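Local coordinates for putative Oleoyl-[acyl-carrier protein] thioesterase (Lactobacillus plantarum, PDB 2OWN) that probably hydrolyses the thioester of oleoyl-acyl-carrier protein, releasing the fatty acid, as an acyl-ACP thioesterase of the hotdog superfamily, at residues Thr66-Asp71 and Val207-Glu212; Ile153-Thr158 and Ser237-Val242; Val189-Ala194 and Val219-Asn224. All blocks are in the same frame, centred on the assembly; numbering follows the deposited sequence.

Overall arrangement
Contact 1 starts at 66-71, on strand 61-72 of the N-terminal hotdog half. It closes a long loop onto 207-212, at the end of strand 200-209 in the C-terminal half, and so joins the two halves edge to edge. Contact 2 begins inside that loop, at 153-158, and ends beyond it at 237-242, so the two cross. Contact 3 runs from 189-194, at the end of helix 184-191, to 219-224. It crosses contact 1 but lies wholly within the span of contact 2. Contacts 2 and 3 touch on neighbouring strands, where E241 OE2 meets H222 NE2 at 2.7 Å. Contact 1 stays about 6 Å from contact 2 at the nearest atoms.

Contact 1 (Thr66-Asp71 and Val207-Glu212); sequences TQYAID and VRYENE. With SO4 (sulfate ion), chain O.
The amide of Q67 lies flat on the guanidinium of R208, with the two planes 19° apart. Q67 OE1 sits over the centre of the guanidinium, 3.2 Å from R208 CZ. This is a stack, and the N-H groups of R208 do not point at that oxygen. It rests on an antiparallel strand pair that joins strand 61-72 of the N-terminal hotdog half to strand 200-209 of the C-terminal half. Q67 and R208 form a non-hydrogen-bonded pair. Y68 and V207 form the next, hydrogen-bonded pair, with Y68 N to V207 O at 3.1 Å and V207 N to Y68 O at 2.8 Å. Beyond them Y209 N gives a nearly straight bond to T66 O (177°). T66 and Q67 both face I116 on strand 109-121, a classic beta bulge.

The R208 chain bends at chi2 (-73°), which brings its guanidinium back over Q67. A sulfate, probably from the crystallisation liquor, bridges the stacked groups. It takes a bond from Q67 NE2 to O3 at 2.8 Å and a weak one from R208 NH2 to O1. R208 NH2 also reaches L149 O weakly. With an alanine in place of R208, the Q67 amide is likely to lose its stacking partner and be held less firmly, and the sulfate its weak bond.

Y68 and V207 project from the other face of the sheet and meet at their CB atoms. Y68 also packs on I35 and V39 of helix 31-48. The hydroxyl of Y209 lies in the plane of the Y68 ring at its edge, with Y209 OH 3.2 Å from Y68 CD2.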
# COMPACT_ATOMS: atom_id res chain seq x y z
N THR B 66 10.77 17.36 -7.69
CA THR B 66 9.97 18.57 -7.85
C THR B 66 8.86 18.39 -8.90
O THR B 66 7.79 19.00 -8.73
CB THR B 66 10.85 19.79 -8.24
OG1 THR B 66 11.54 19.54 -9.47
CG2 THR B 66 11.86 20.09 -7.15
N GLN B 67 9.11 17.59 -9.95
CA GLN B 67 8.17 17.36 -11.05
C GLN B 67 8.09 15.92 -11.59
O GLN B 67 9.08 15.20 -11.53
CB GLN B 67 8.59 18.21 -12.26
CG GLN B 67 8.93 19.69 -11.98
CD GLN B 67 9.22 20.51 -13.22
OE1 GLN B 67 9.00 20.08 -14.36
NE2 GLN B 67 9.70 21.72 -13.00
N TYR B 68 6.90 15.55 -12.10
CA TYR B 68 6.62 14.27 -12.80
C TYR B 68 5.68 14.53 -14.00
O TYR B 68 4.75 15.32 -13.89
CB TYR B 68 5.93 13.16 -11.98
CG TYR B 68 6.76 12.39 -11.00
CD1 TYR B 68 7.77 11.51 -11.45
CD2 TYR B 68 6.46 12.40 -9.62
CE1 TYR B 68 8.54 10.72 -10.53
CE2 TYR B 68 7.21 11.61 -8.69
CZ TYR B 68 8.25 10.78 -9.15
OH TYR B 68 8.99 10.02 -8.26
N ALA B 69 5.97 13.86 -15.12
CA ALA B 69 5.14 13.85 -16.35
C ALA B 69 5.04 12.34 -16.65
O ALA B 69 6.07 11.71 -16.84
CB ALA B 69 5.79 14.59 -17.48
N ILE B 70 3.83 11.79 -16.64
CA ILE B 70 3.57 10.35 -16.84
C ILE B 70 2.68 10.16 -18.07
O ILE B 70 1.62 10.77 -18.13
CB ILE B 70 2.86 9.72 -15.60
CG1 ILE B 70 3.57 10.09 -14.28
CG2 ILE B 70 2.74 8.18 -15.75
CD1 ILE B 70 2.87 9.58 -13.04
N ASP B 71 3.14 9.36 -19.04
CA ASP B 71 2.43 9.01 -20.28
C ASP B 71 2.00 7.57 -20.07
O ASP B 71 2.86 6.69 -20.05
CB ASP B 71 3.36 9.18 -21.50
CG ASP B 71 2.69 8.85 -22.85
OD1 ASP B 71 1.46 8.65 -22.94
OD2 ASP B 71 3.43 8.82 -23.86
N VAL B 207 2.57 16.32 -12.39
CA VAL B 207 2.66 16.63 -10.95
C VAL B 207 3.72 17.69 -10.69
O VAL B 207 4.77 17.66 -11.32
CB VAL B 207 3.02 15.37 -10.10
CG1 VAL B 207 2.88 15.67 -8.60
CG2 VAL B 207 2.13 14.18 -10.44
N ARG B 208 3.42 18.64 -9.80
CA ARG B 208 4.33 19.70 -9.33
C ARG B 208 4.27 19.67 -7.80
O ARG B 208 3.18 19.81 -7.27
CB ARG B 208 3.92 21.08 -9.84
CG ARG B 208 4.13 21.32 -11.33
CD ARG B 208 5.59 21.49 -11.67
NE ARG B 208 5.81 21.80 -13.09
CZ ARG B 208 5.88 20.91 -14.10
NH1 ARG B 208 5.74 19.59 -13.92
NH2 ARG B 208 6.08 21.37 -15.34
N TYR B 209 5.41 19.44 -7.13
CA TYR B 209 5.50 19.43 -5.66
C TYR B 209 6.05 20.78 -5.26
O TYR B 209 7.18 21.10 -5.63
CB TYR B 209 6.40 18.31 -5.15
CG TYR B 209 5.96 16.93 -5.59
CD1 TYR B 209 4.96 16.22 -4.90
CD2 TYR B 209 6.56 16.32 -6.72
CE1 TYR B 209 4.55 14.91 -5.32
CE2 TYR B 209 6.18 15.03 -7.15
CZ TYR B 209 5.18 14.33 -6.46
OH TYR B 209 4.82 13.08 -6.90
N GLU B 210 5.25 21.58 -4.55
CA GLU B 210 5.64 22.92 -4.08
C GLU B 210 6.20 22.89 -2.66
O GLU B 210 7.26 23.46 -2.41
CB GLU B 210 4.48 23.93 -4.15
CG GLU B 210 3.90 24.27 -5.55
CD GLU B 210 2.96 23.24 -6.17
OE1 GLU B 210 2.63 22.22 -5.53
OE2 GLU B 210 2.51 23.47 -7.32
N ASN B 211 5.46 22.25 -1.74
CA ASN B 211 5.79 22.11 -0.32
C ASN B 211 5.53 20.69 0.20
O ASN B 211 4.49 20.11 -0.12
CB ASN B 211 4.97 23.10 0.51
CG ASN B 211 5.37 24.56 0.28
OD1 ASN B 211 6.53 24.93 0.47
ND2 ASN B 211 4.40 25.40 -0.07
N GLU B 212 6.46 20.16 1.00
CA GLU B 212 6.33 18.81 1.60
C GLU B 212 5.31 18.84 2.74
O GLU B 212 5.21 19.84 3.47
CB GLU B 212 7.67 18.27 2.12
CG GLU B 212 8.73 18.08 1.04
S SO4 O . 8.64 24.79 -14.57
O1 SO4 O . 7.69 24.30 -15.55
O2 SO4 O . 8.03 24.71 -13.24
O3 SO4 O . 9.84 23.95 -14.61
O4 SO4 O . 9.03 26.16 -14.86
O HOH W 1 7.61 22.18 -8.29
O HOH W 2 4.78 17.14 -15.99

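Contact 2 (Ile153-Thr158 and Ser237-Val242); sequences ISFEAT and SHLIEV
The F155 ring has L239 on one face and the backbone of S237 at its edge. L239 CB stands 3.9 Å from the ring centroid and 24° off the normal, which makes a CH-pi contact. S237 O lies near the ring plane, 3.4 Å from F155 CE1. The ring thus settles on strand 233-241 of the C-terminal hotdog half, held there from the irregular 153-158 segment that leads toward strand 162-167.

F155 CG is anti to the backbone N (chi1 -171°), which carries the ring from the loop across to the strand. L239 adds a second touch through its CD2 methyl, 3.5 Å from F155 CD2. The two side chains that meet F155, S237 and L239, are alternate residues on one side of the strand. H238, between them, points its side chain the other way, where it packs on L188 of helix 184-191 and its NE2 bonds to T236 OG1.

The backbone of the loop is held as well. F155 N bonds to E249 OE2, and E156 O takes a bond from N224 ND2. I153 comes near S237 with its CB. Direct polar bonds between the two segments are absent, and water takes their place. One water gives a proton to I153 O and also meets the S237 hydroxyl. A second lies 2.7 Å from S237 OG and accepts a weak bond from E156 N at 3.3 Å.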
# COMPACT_ATOMS: atom_id res chain seq x y z
N ILE B 153 -2.50 22.31 -15.00
CA ILE B 153 -3.41 23.46 -15.09
C ILE B 153 -3.30 24.21 -13.75
O ILE B 153 -3.18 23.58 -12.69
CB ILE B 153 -4.90 23.04 -15.36
CG1 ILE B 153 -5.04 22.36 -16.73
CG2 ILE B 153 -5.86 24.25 -15.29
CD1 ILE B 153 -6.45 21.82 -17.01
N SER B 154 -3.28 25.55 -13.82
CA SER B 154 -3.21 26.39 -12.62
C SER B 154 -4.59 26.22 -11.98
O SER B 154 -5.60 26.61 -12.59
CB SER B 154 -2.89 27.85 -12.94
OG SER B 154 -2.68 28.58 -11.75
N PHE B 155 -4.63 25.56 -10.82
CA PHE B 155 -5.89 25.27 -10.12
C PHE B 155 -6.67 26.54 -9.72
O PHE B 155 -6.11 27.44 -9.08
CB PHE B 155 -5.69 24.37 -8.88
CG PHE B 155 -6.99 23.89 -8.29
CD1 PHE B 155 -7.61 22.74 -8.80
CD2 PHE B 155 -7.62 24.61 -7.24
CE1 PHE B 155 -8.84 22.29 -8.28
CE2 PHE B 155 -8.86 24.17 -6.72
CZ PHE B 155 -9.47 23.02 -7.25
N GLU B 156 -7.94 26.58 -10.13
CA GLU B 156 -8.89 27.65 -9.82
C GLU B 156 -10.16 26.98 -9.27
O GLU B 156 -10.78 26.18 -9.98
CB GLU B 156 -9.20 28.50 -11.05
CG GLU B 156 -7.99 29.31 -11.52
CD GLU B 156 -8.24 30.19 -12.76
OE1 GLU B 156 -9.24 29.99 -13.50
OE2 GLU B 156 -7.38 31.06 -13.01
N ALA B 157 -10.50 27.28 -8.01
CA ALA B 157 -11.69 26.75 -7.37
C ALA B 157 -12.95 27.41 -7.96
O ALA B 157 -12.92 28.59 -8.32
CB ALA B 157 -11.66 26.97 -5.85
N THR B 158 -14.00 26.61 -8.11
CA THR B 158 -15.32 27.05 -8.60
C THR B 158 -16.40 26.48 -7.67
O THR B 158 -16.09 25.73 -6.74
CB THR B 158 -15.59 26.59 -10.07
OG1 THR B 158 -15.73 25.16 -10.15
CG2 THR B 158 -14.47 27.04 -11.00
N SER B 237 -8.32 18.51 -12.75
CA SER B 237 -7.35 19.48 -12.23
C SER B 237 -7.43 19.32 -10.72
O SER B 237 -8.52 19.48 -10.17
CB SER B 237 -7.73 20.90 -12.65
OG SER B 237 -6.86 21.87 -12.10
N HIS B 238 -6.30 19.03 -10.08
CA HIS B 238 -6.21 18.79 -8.63
C HIS B 238 -5.24 19.73 -7.92
O HIS B 238 -4.26 20.20 -8.53
CB HIS B 238 -5.71 17.37 -8.37
CG HIS B 238 -6.52 16.28 -8.99
ND1 HIS B 238 -7.34 15.46 -8.25
CD2 HIS B 238 -6.63 15.87 -10.27
CE1 HIS B 238 -7.93 14.59 -9.05
NE2 HIS B 238 -7.51 14.82 -10.29
N LEU B 239 -5.51 19.95 -6.63
CA LEU B 239 -4.68 20.77 -5.72
C LEU B 239 -4.72 20.17 -4.31
O LEU B 239 -5.81 19.91 -3.79
CB LEU B 239 -5.16 22.23 -5.66
CG LEU B 239 -4.46 23.22 -4.69
CD1 LEU B 239 -2.96 23.32 -4.94
CD2 LEU B 239 -5.10 24.60 -4.76
N ILE B 240 -3.54 19.93 -3.72
CA ILE B 240 -3.37 19.47 -2.34
C ILE B 240 -2.75 20.67 -1.62
O ILE B 240 -1.71 21.19 -2.08
CB ILE B 240 -2.47 18.23 -2.19
CG1 ILE B 240 -2.94 17.04 -3.04
CG2 ILE B 240 -2.38 17.80 -0.70
CD1 ILE B 240 -4.32 16.49 -2.68
N GLU B 241 -3.38 21.11 -0.53
CA GLU B 241 -2.90 22.22 0.31
C GLU B 241 -2.99 21.89 1.81
O GLU B 241 -3.77 21.01 2.19
CB GLU B 241 -3.67 23.51 -0.00
CG GLU B 241 -5.18 23.45 0.22
CD GLU B 241 -5.92 24.73 -0.12
OE1 GLU B 241 -5.32 25.72 -0.60
OE2 GLU B 241 -7.15 24.74 0.12
N VAL B 242 -2.19 22.59 2.62
CA VAL B 242 -2.15 22.45 4.09
C VAL B 242 -2.30 23.86 4.72
O VAL B 242 -1.30 24.54 4.98
CB VAL B 242 -0.87 21.70 4.57
CG1 VAL B 242 -0.83 21.59 6.09
CG2 VAL B 242 -0.83 20.32 3.97
O HOH W 3 -4.25 21.19 -12.03
O HOH W 4 -8.71 23.85 -11.90

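Contact 3 (Val189-Ala194 and Val219-Asn224); sequences VDTLPA and VTAHAN
T191 fits its two branches against two alanines on strand 218-227. T191 OG1 touches A221 CB at 3.3 Å, and T191 CG2 presses on A223 CB at 3.4 Å, tighter than usual for two methyls. This is where the end of helix 184-191 packs on the sheet of the C-terminal hotdog half. In the hotdog fold a curved antiparallel sheet wraps around a helix, and here small side chains on the strand let the helix end come close.

T191 CG2 is anti to the backbone N, while OG1 stands beside that N (chi1 -55°). This rotation turns the methyl to A223 and the oxygen to A221. L192 adds a lighter touch, with its CD2 methyl 4.1 Å from A223 CB. A221 and A223 both point toward the helix, and H222 between them points away.

The next shell fixes both sides. Within the helix end, L192 N bonds to V189 O. The Y166 side chain touches T191 and A221, and its OH bonds to D190 OD2. D190 OD1 accepts from F170 N of the second subunit, so the helix end also meets the dimer partner. On the strand, H222 NE2 bonds to E241 OE2 and ND1 to T163 OG1.

The T191 hydroxyl is buried but has polar partners. It bonds to W187 O, one turn back in the helix. It also takes a proton from a water 2.9 Å from T191 OG1. The same water gives its other proton to the strand backbone, at H222 O, and so joins the two segments.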
# COMPACT_ATOMS: atom_id res chain seq x y z
N VAL B 189 -6.56 10.84 -6.25
CA VAL B 189 -7.49 9.91 -6.94
C VAL B 189 -8.78 9.72 -6.13
O VAL B 189 -9.86 9.75 -6.73
CB VAL B 189 -6.81 8.56 -7.33
CG1 VAL B 189 -7.80 7.62 -8.02
CG2 VAL B 189 -5.61 8.85 -8.24
N ASP B 190 -8.66 9.52 -4.80
CA ASP B 190 -9.84 9.35 -3.92
C ASP B 190 -10.76 10.60 -3.86
O ASP B 190 -11.92 10.46 -3.48
CB ASP B 190 -9.46 8.91 -2.50
CG ASP B 190 -10.68 8.59 -1.64
OD1 ASP B 190 -11.44 7.67 -2.04
OD2 ASP B 190 -10.91 9.33 -0.67
N THR B 191 -10.24 11.81 -4.17
CA THR B 191 -11.07 13.05 -4.25
C THR B 191 -12.23 12.86 -5.25
O THR B 191 -13.35 13.32 -4.99
CB THR B 191 -10.26 14.31 -4.65
OG1 THR B 191 -9.15 14.48 -3.76
CG2 THR B 191 -11.14 15.60 -4.61
N LEU B 192 -11.95 12.15 -6.36
CA LEU B 192 -12.93 11.83 -7.40
C LEU B 192 -13.82 10.67 -6.91
O LEU B 192 -13.31 9.76 -6.23
CB LEU B 192 -12.24 11.42 -8.70
CG LEU B 192 -11.31 12.46 -9.35
CD1 LEU B 192 -10.50 11.82 -10.47
CD2 LEU B 192 -12.08 13.68 -9.83
N PRO B 193 -15.13 10.66 -7.27
CA PRO B 193 -16.02 9.59 -6.81
C PRO B 193 -15.81 8.27 -7.58
O PRO B 193 -15.29 8.29 -8.72
CB PRO B 193 -17.40 10.17 -7.07
CG PRO B 193 -17.22 10.99 -8.28
CD PRO B 193 -15.86 11.59 -8.17
N ALA B 194 -16.18 7.15 -6.95
CA ALA B 194 -16.10 5.80 -7.55
C ALA B 194 -16.84 5.70 -8.90
O ALA B 194 -16.36 4.99 -9.79
CB ALA B 194 -16.59 4.70 -6.57
N VAL B 219 -4.32 17.71 5.33
CA VAL B 219 -4.26 18.24 3.95
C VAL B 219 -5.71 18.38 3.42
O VAL B 219 -6.60 17.62 3.83
CB VAL B 219 -3.38 17.39 2.97
CG1 VAL B 219 -2.00 17.14 3.59
CG2 VAL B 219 -3.99 16.07 2.60
N THR B 220 -5.92 19.36 2.55
CA THR B 220 -7.20 19.64 1.90
C THR B 220 -6.97 19.37 0.41
O THR B 220 -6.14 20.05 -0.21
CB THR B 220 -7.66 21.09 2.14
OG1 THR B 220 -7.70 21.34 3.55
CG2 THR B 220 -9.05 21.34 1.56
N ALA B 221 -7.66 18.35 -0.13
CA ALA B 221 -7.55 17.92 -1.52
C ALA B 221 -8.72 18.49 -2.30
O ALA B 221 -9.86 18.33 -1.86
CB ALA B 221 -7.55 16.41 -1.63
N HIS B 222 -8.43 19.16 -3.42
CA HIS B 222 -9.45 19.76 -4.29
C HIS B 222 -9.38 19.12 -5.68
O HIS B 222 -8.30 18.69 -6.08
CB HIS B 222 -9.25 21.27 -4.42
CG HIS B 222 -9.23 22.00 -3.12
ND1 HIS B 222 -10.37 22.36 -2.45
CD2 HIS B 222 -8.19 22.48 -2.39
CE1 HIS B 222 -10.05 23.01 -1.35
NE2 HIS B 222 -8.73 23.09 -1.29
N ALA B 223 -10.52 19.05 -6.38
CA ALA B 223 -10.60 18.49 -7.74
C ALA B 223 -11.75 19.09 -8.58
O ALA B 223 -12.85 19.29 -8.05
CB ALA B 223 -10.72 16.96 -7.72
N ASN B 224 -11.44 19.40 -9.84
CA ASN B 224 -12.37 19.92 -10.86
C ASN B 224 -12.38 18.93 -12.01
O ASN B 224 -11.31 18.65 -12.54
CB ASN B 224 -11.94 21.29 -11.41
CG ASN B 224 -12.08 22.42 -10.42
OD1 ASN B 224 -13.04 22.47 -9.65
ND2 ASN B 224 -11.17 23.39 -10.48
O HOH W 5 -7.47 16.13 -5.41